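TsrE (Streptomyces laurentii, PDB 7CWW) probably acts as a cyclase in the biosynthesis of a thiopeptide antibiotic. Local coordinates at residues Q18-L23 against A126-R131; G50-L55 against A84-T89; R56-S61 against L108-W113. All blocks are in the same frame, centred on the assembly; numbering follows the deposited sequence.

Contact 1: residues Q18-L23 against A126-R131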
# COMPACT_ATOMS: atom_id res chain seq x y z
N GLN A 18 15.95 -8.09 8.32
CA GLN A 18 15.53 -6.70 8.49
C GLN A 18 14.55 -6.57 9.64
O GLN A 18 14.60 -5.60 10.41
CB GLN A 18 14.88 -6.17 7.21
CG GLN A 18 15.80 -6.12 6.00
CD GLN A 18 15.03 -5.72 4.78
OE1 GLN A 18 13.95 -5.15 4.89
NE2 GLN A 18 15.57 -6.03 3.59
N GLU A 19 13.62 -7.52 9.75
CA GLU A 19 12.61 -7.44 10.79
C GLU A 19 13.25 -7.57 12.17
O GLU A 19 12.97 -6.77 13.07
CB GLU A 19 11.55 -8.52 10.55
CG GLU A 19 10.42 -8.57 11.56
CD GLU A 19 9.38 -9.61 11.18
OE1 GLU A 19 8.96 -9.63 10.00
OE2 GLU A 19 9.01 -10.43 12.06
N ASP A 20 14.10 -8.59 12.35
CA ASP A 20 14.82 -8.77 13.62
C ASP A 20 15.60 -7.51 14.00
O ASP A 20 15.54 -7.04 15.14
CB ASP A 20 15.78 -9.96 13.52
CG ASP A 20 15.06 -11.29 13.37
OD1 ASP A 20 13.94 -11.45 13.92
OD2 ASP A 20 15.62 -12.19 12.70
N LEU A 21 16.36 -6.95 13.05
CA LEU A 21 17.15 -5.75 13.33
C LEU A 21 16.25 -4.58 13.70
O LEU A 21 16.57 -3.78 14.59
CB LEU A 21 18.00 -5.38 12.11
CG LEU A 21 19.16 -6.30 11.81
CD1 LEU A 21 19.75 -5.95 10.44
CD2 LEU A 21 20.19 -6.16 12.92
N LEU A 22 15.13 -4.45 13.01
CA LEU A 22 14.21 -3.35 13.28
C LEU A 22 13.64 -3.46 14.69
O LEU A 22 13.67 -2.49 15.46
CB LEU A 22 13.11 -3.37 12.23
CG LEU A 22 12.10 -2.23 12.11
CD1 LEU A 22 12.78 -0.87 12.06
CD2 LEU A 22 11.32 -2.48 10.83
N LEU A 23 13.11 -4.63 15.05
CA LEU A 23 12.44 -4.77 16.34
C LEU A 23 13.41 -4.85 17.51
O LEU A 23 13.09 -4.39 18.61
CB LEU A 23 11.55 -6.01 16.35
CG LEU A 23 10.46 -6.06 15.27
CD1 LEU A 23 9.68 -7.37 15.35
CD2 LEU A 23 9.55 -4.87 15.43
N ALA A 126 3.33 -8.01 16.98
CA ALA A 126 2.16 -8.82 17.30
C ALA A 126 2.05 -10.06 16.43
O ALA A 126 1.37 -11.02 16.81
CB ALA A 126 0.88 -8.00 17.16
N THR A 127 2.70 -10.07 15.27
CA THR A 127 2.57 -11.16 14.33
C THR A 127 3.91 -11.82 14.04
O THR A 127 4.00 -12.62 13.11
CB THR A 127 1.93 -10.68 13.03
OG1 THR A 127 2.75 -9.64 12.45
CG2 THR A 127 0.54 -10.13 13.30
N ARG A 128 4.93 -11.50 14.83
CA ARG A 128 6.27 -12.04 14.64
C ARG A 128 6.23 -13.56 14.55
O ARG A 128 5.67 -14.24 15.41
CB ARG A 128 7.16 -11.60 15.80
CG ARG A 128 8.62 -11.68 15.50
CD ARG A 128 9.42 -10.94 16.55
NE ARG A 128 10.83 -10.87 16.19
CZ ARG A 128 11.75 -10.24 16.91
NH1 ARG A 128 11.42 -9.63 18.04
NH2 ARG A 128 13.00 -10.23 16.48
N GLY A 129 6.80 -14.09 13.47
CA GLY A 129 6.83 -15.52 13.25
C GLY A 129 5.50 -16.16 12.92
O GLY A 129 5.40 -17.39 12.92
N ASN A 130 4.46 -15.36 12.62
CA ASN A 130 3.12 -15.88 12.34
C ASN A 130 2.66 -15.28 11.02
O ASN A 130 2.03 -14.22 11.00
CB ASN A 130 2.16 -15.56 13.50
CG ASN A 130 0.90 -16.41 13.46
OD1 ASN A 130 0.52 -16.94 12.41
ND2 ASN A 130 0.23 -16.52 14.60
N ARG A 131 3.00 -15.95 9.92
CA ARG A 131 2.65 -15.42 8.60
C ARG A 131 1.14 -15.34 8.41
O ARG A 131 0.63 -14.35 7.87
CB ARG A 131 3.28 -16.29 7.51
CG ARG A 131 2.60 -16.16 6.17
CD ARG A 131 3.45 -16.79 5.09
NE ARG A 131 2.75 -16.88 3.82
CZ ARG A 131 2.79 -15.93 2.89
NH1 ARG A 131 3.51 -14.83 3.10
NH2 ARG A 131 2.11 -16.07 1.76
O HOH W 1 11.11 -11.77 13.51
O HOH W 2 7.99 -12.80 11.54
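A salt bridge between Asp-20 and Arg-128, supplemented by water-mediated bonds, joins the N-terminal part of helix 15-35 to the type II beta turn from Thr-127 to Asn-130 at the C-terminal end region of helix 106-127. Arg-128 does most of the reaching: its CG is turned opposite the backbone N (chi1 -160°) and the chain stays stretched as far as NE, which carries the guanidinium to helix 15-35. There NH2 donates to OD1 of Asp-20 over 3.0 Å, an almost straight bond (173°) that lies in the guanidinium plane but meets the carboxylate on its anti side. CD1 of Leu-23 lies over one face of the same guanidinium, toward its rim, 3.8 Å from NE of Arg-128, so the group is held at its edge by charge and over a face by a methyl. Glu-19 slides past Arg-128 in the opposite direction, bringing its OE2 to 3.7 Å from CG of Arg-128, and contributes charge without accepting an N-H from it. A water accepts a hydrogen bond from NE of Arg-128 at 2.8 Å and sits between the two carboxylates; a second links OE2 of Glu-19 to the amide N of Gly-129, which has positive phi within the turn. Arg-128 also bridges Asp-24 and Glu-19 bridges Arg-134 of helix 131-149, while Leu-23 packs on Leu-121 and Leu-124 of helix 106-127 and Leu-21 faces helix 65-78.

Contact 2: residues G50-L55 against A84-T89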
# COMPACT_ATOMS: atom_id res chain seq x y z
N GLY A 50 18.29 -4.55 -7.13
CA GLY A 50 19.05 -5.61 -7.80
C GLY A 50 18.99 -6.96 -7.11
O GLY A 50 19.97 -7.72 -7.17
N GLY A 51 17.87 -7.29 -6.48
CA GLY A 51 17.79 -8.55 -5.76
C GLY A 51 18.53 -8.52 -4.44
O GLY A 51 18.93 -9.58 -3.94
N ARG A 52 18.76 -7.33 -3.89
CA ARG A 52 19.32 -7.17 -2.55
C ARG A 52 18.34 -6.34 -1.73
O ARG A 52 18.39 -5.10 -1.74
CB ARG A 52 20.70 -6.53 -2.59
CG ARG A 52 21.80 -7.47 -3.14
CD ARG A 52 22.05 -8.65 -2.18
NE ARG A 52 22.44 -8.17 -0.85
CZ ARG A 52 23.68 -7.85 -0.52
NH1 ARG A 52 24.67 -7.97 -1.41
NH2 ARG A 52 23.95 -7.40 0.70
N PRO A 53 17.40 -6.98 -1.05
CA PRO A 53 16.50 -6.25 -0.14
C PRO A 53 17.27 -5.43 0.88
O PRO A 53 18.36 -5.81 1.31
CB PRO A 53 15.70 -7.37 0.54
CG PRO A 53 15.82 -8.56 -0.38
CD PRO A 53 17.16 -8.44 -1.05
N PHE A 54 16.70 -4.29 1.30
CA PHE A 54 17.36 -3.54 2.35
C PHE A 54 16.36 -2.80 3.22
O PHE A 54 15.25 -2.44 2.80
CB PHE A 54 18.42 -2.55 1.79
CG PHE A 54 17.87 -1.46 0.90
CD1 PHE A 54 17.50 -0.22 1.42
CD2 PHE A 54 17.80 -1.64 -0.48
CE1 PHE A 54 17.01 0.80 0.59
CE2 PHE A 54 17.33 -0.63 -1.32
CZ PHE A 54 16.94 0.60 -0.78
N LEU A 55 16.76 -2.64 4.48
CA LEU A 55 16.09 -1.79 5.45
C LEU A 55 16.72 -0.40 5.39
O LEU A 55 17.95 -0.27 5.46
CB LEU A 55 16.24 -2.37 6.85
CG LEU A 55 15.70 -1.56 8.03
CD1 LEU A 55 14.16 -1.51 7.96
CD2 LEU A 55 16.17 -2.15 9.36
N ALA A 84 30.43 -6.69 6.84
CA ALA A 84 30.10 -5.28 7.08
C ALA A 84 30.30 -4.43 5.83
O ALA A 84 29.48 -3.57 5.51
CB ALA A 84 30.94 -4.75 8.23
N GLY A 85 31.38 -4.69 5.08
CA GLY A 85 31.65 -3.95 3.87
C GLY A 85 30.71 -4.23 2.72
O GLY A 85 30.86 -3.62 1.66
N ASP A 86 29.74 -5.13 2.90
CA ASP A 86 28.73 -5.41 1.88
C ASP A 86 27.33 -4.99 2.30
O ASP A 86 26.53 -4.60 1.45
CB ASP A 86 28.74 -6.90 1.53
CG ASP A 86 27.45 -7.36 0.88
OD1 ASP A 86 27.29 -7.21 -0.35
OD2 ASP A 86 26.56 -7.86 1.62
N VAL A 87 27.00 -5.05 3.59
CA VAL A 87 25.62 -4.75 3.98
C VAL A 87 25.32 -3.26 3.97
O VAL A 87 24.15 -2.89 3.91
CB VAL A 87 25.28 -5.33 5.36
CG1 VAL A 87 25.25 -6.85 5.27
CG2 VAL A 87 26.27 -4.85 6.40
N PHE A 88 26.32 -2.39 4.03
CA PHE A 88 26.02 -0.97 4.14
C PHE A 88 26.16 -0.21 2.82
O PHE A 88 26.07 1.02 2.84
CB PHE A 88 26.90 -0.34 5.23
CG PHE A 88 26.59 -0.85 6.61
CD1 PHE A 88 25.27 -0.93 7.05
CD2 PHE A 88 27.60 -1.30 7.45
CE1 PHE A 88 24.97 -1.42 8.32
CE2 PHE A 88 27.31 -1.79 8.71
CZ PHE A 88 25.99 -1.85 9.14
N THR A 89 26.35 -0.90 1.69
CA THR A 89 26.36 -0.24 0.39
C THR A 89 25.22 0.77 0.32
O THR A 89 24.06 0.42 0.57
CB THR A 89 26.22 -1.25 -0.75
OG1 THR A 89 27.28 -2.23 -0.71
CG2 THR A 89 26.27 -0.52 -2.10
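NH2 of Arg-52 is shared between two acceptors, OD2 of Asp-86 at 2.8 Å and the backbone O of Ser-12. The first belongs to a bidentate, end-on salt bridge between the start of strand 52-61, the middle strand of a three-stranded antiparallel sheet, and the short helix 84-87. Arg-52 arrives bent rather than extended: bends at chi2 (-67°) and chi3 swing the guanidinium so that its two terminal nitrogens face the carboxylate. Asp-86 comes from the opposite direction, and the two flat groups lie nearly coplanar, 30° apart. With the Ser-12 bond added, three hydrogen bonds restrict rotation of the guanidinium, and Ser-12 is also joined to Val-87 by a backbone hydrogen bond, which brings the chain just after strand 5-11 into the same junction. This is a surface contact, and both charged residues touch a crystal neighbour. The two bonds of the pair differ in quality. The NH2 bond is bent, with OD2 of Asp-86 tilted out of the guanidinium plane, whereas NH1 of Arg-52 points straight (170°) at the syn lone pair of OD1 of Asp-86, 2.9 Å away.

Contact 3: residues R56-S61 against L108-W113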
# COMPACT_ATOMS: atom_id res chain seq x y z
N ARG A 56 15.88 0.61 5.22
CA ARG A 56 16.32 2.01 5.22
C ARG A 56 15.89 2.66 6.52
O ARG A 56 14.71 2.57 6.89
CB ARG A 56 15.74 2.79 4.03
CG ARG A 56 16.15 4.28 4.01
CD ARG A 56 15.42 5.11 2.95
NE ARG A 56 15.53 4.52 1.61
CZ ARG A 56 16.61 4.61 0.84
NH1 ARG A 56 17.69 5.27 1.24
NH2 ARG A 56 16.61 4.03 -0.35
N LEU A 57 16.82 3.33 7.20
CA LEU A 57 16.50 4.09 8.40
C LEU A 57 16.77 5.56 8.11
O LEU A 57 17.89 5.93 7.76
CB LEU A 57 17.31 3.60 9.60
CG LEU A 57 17.04 2.11 9.88
CD1 LEU A 57 18.04 1.50 10.85
CD2 LEU A 57 15.62 1.92 10.40
N ARG A 58 15.74 6.38 8.23
CA ARG A 58 15.85 7.80 7.92
C ARG A 58 15.50 8.60 9.16
O ARG A 58 14.46 8.37 9.78
CB ARG A 58 14.95 8.19 6.75
CG ARG A 58 15.32 9.52 6.16
CD ARG A 58 14.91 9.59 4.73
NE ARG A 58 14.94 10.97 4.27
CZ ARG A 58 15.98 11.53 3.67
NH1 ARG A 58 15.92 12.80 3.28
NH2 ARG A 58 17.08 10.82 3.45
N PHE A 59 16.37 9.53 9.52
CA PHE A 59 16.18 10.26 10.76
C PHE A 59 16.99 11.54 10.69
O PHE A 59 17.99 11.62 9.96
CB PHE A 59 16.60 9.42 11.98
CG PHE A 59 17.97 8.79 11.87
CD1 PHE A 59 18.14 7.55 11.26
CD2 PHE A 59 19.09 9.42 12.39
CE1 PHE A 59 19.40 6.97 11.16
CE2 PHE A 59 20.35 8.85 12.29
CZ PHE A 59 20.51 7.63 11.68
N ALA A 60 16.55 12.54 11.43
CA ALA A 60 17.24 13.82 11.52
C ALA A 60 17.89 13.92 12.89
O ALA A 60 17.22 13.79 13.92
CB ALA A 60 16.28 14.98 11.29
N SER A 61 19.20 14.17 12.91
CA SER A 61 19.93 14.19 14.16
C SER A 61 21.06 15.20 14.06
O SER A 61 21.65 15.38 12.99
CB SER A 61 20.50 12.81 14.51
OG SER A 61 21.40 12.91 15.60
N LEU A 108 4.70 15.61 3.60
CA LEU A 108 3.53 14.92 4.11
C LEU A 108 3.76 13.41 4.17
O LEU A 108 3.39 12.77 5.16
CB LEU A 108 2.30 15.23 3.24
CG LEU A 108 0.92 14.94 3.84
CD1 LEU A 108 0.65 15.78 5.08
CD2 LEU A 108 -0.17 15.21 2.81
N ALA A 109 4.36 12.82 3.13
CA ALA A 109 4.63 11.39 3.16
C ALA A 109 5.56 11.03 4.31
O ALA A 109 5.34 10.04 5.02
CB ALA A 109 5.23 10.92 1.82
N GLU A 110 6.63 11.81 4.50
CA GLU A 110 7.56 11.51 5.59
C GLU A 110 6.89 11.69 6.94
O GLU A 110 7.17 10.93 7.88
CB GLU A 110 8.81 12.37 5.45
CG GLU A 110 9.64 12.03 4.21
CD GLU A 110 11.02 12.68 4.22
OE1 GLU A 110 11.21 13.65 4.98
OE2 GLU A 110 11.90 12.21 3.48
N ASN A 111 6.01 12.68 7.05
CA ASN A 111 5.19 12.83 8.25
C ASN A 111 4.35 11.59 8.49
O ASN A 111 4.27 11.09 9.62
CB ASN A 111 4.27 14.05 8.13
CG ASN A 111 4.95 15.35 8.49
OD1 ASN A 111 6.00 15.36 9.13
ND2 ASN A 111 4.35 16.46 8.09
N PHE A 112 3.69 11.10 7.43
CA PHE A 112 2.83 9.93 7.58
C PHE A 112 3.64 8.71 8.03
O PHE A 112 3.24 7.98 8.94
CB PHE A 112 2.11 9.64 6.26
CG PHE A 112 1.08 8.55 6.38
CD1 PHE A 112 -0.14 8.79 7.02
CD2 PHE A 112 1.36 7.27 5.90
CE1 PHE A 112 -1.07 7.78 7.16
CE2 PHE A 112 0.41 6.24 6.02
CZ PHE A 112 -0.80 6.50 6.66
N TRP A 113 4.78 8.47 7.38
CA TRP A 113 5.62 7.33 7.72
C TRP A 113 6.12 7.42 9.16
O TRP A 113 6.14 6.42 9.88
CB TRP A 113 6.80 7.24 6.75
CG TRP A 113 6.41 6.76 5.36
CD1 TRP A 113 5.37 5.92 5.05
CD2 TRP A 113 7.03 7.10 4.11
NE1 TRP A 113 5.32 5.72 3.68
CE2 TRP A 113 6.33 6.43 3.09
CE3 TRP A 113 8.12 7.90 3.77
CZ2 TRP A 113 6.69 6.53 1.74
CZ3 TRP A 113 8.47 8.02 2.43
CH2 TRP A 113 7.76 7.33 1.43
O HOH W 3 13.80 14.44 3.20
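With its CG set opposite the backbone N (chi1 -164°) and its chain straight out to NE, Arg-58 stands off strand 52-61 toward helix 106-127; Glu-110, whose CG lies opposite its carbonyl carbon (chi1 -66°), extends from the helix to meet it. The two chains cross obliquely, their flat ends 55° apart, and together span a backbone separation of 9.4 Å between CA of Arg-58 and CA of Glu-110. The result is a single-point salt bridge: NE of Arg-58 stands 3.4 Å from OE2 of Glu-110, a long and weak hydrogen bond. A water strengthens the link. It accepts from NH1 of Arg-58 at 2.7 Å, at the guanidinium edge and in its plane, and donates to OE2 of Glu-110 at 2.9 Å. OE2 is therefore approached by both NE and the water, and the carboxylate is tied to the guanidinium by a direct bond and a relayed one. The nearby positive charge may favour the ionised form of Glu-110. Arg-58 is buried and rests on Tyr-93 and His-95 of a loop and Phe-43 of strand 39-49. Strand 52-61 pairs here with strand 39-49 through Arg-58 and Phe-43, and with strand 5-11 through Leu-57 and Leu-9. Phe-59, the next residue along, packs on helix 65-78. Further along helix 106-127, Phe-112 meets Tyr-236 of helix 224-245, and Trp-113 meets Trp-322 of helix 308-326.

In the fold
From the N terminus, helix 15-35 supplies the first half of contact 1, whose loop closes at the far end of helix 106-127, with about a hundred residues between. Both other contacts are nested within that loop. Strand 52-61 serves them in turn: its first part goes to helix 84-87 in contact 2, its later part to helix 106-127 in contact 3, so the two loops cross. Contacts 1 and 3 both involve helix 106-127, contact 3 near its beginning and contact 1 at its C-terminal end region. Contact 1 also touches contact 2 directly, where Gln-18 lies against Pro-53, Phe-54 and Leu-55. Contacts 2 and 3 tie the sheet to helices, while contact 1 joins two helices.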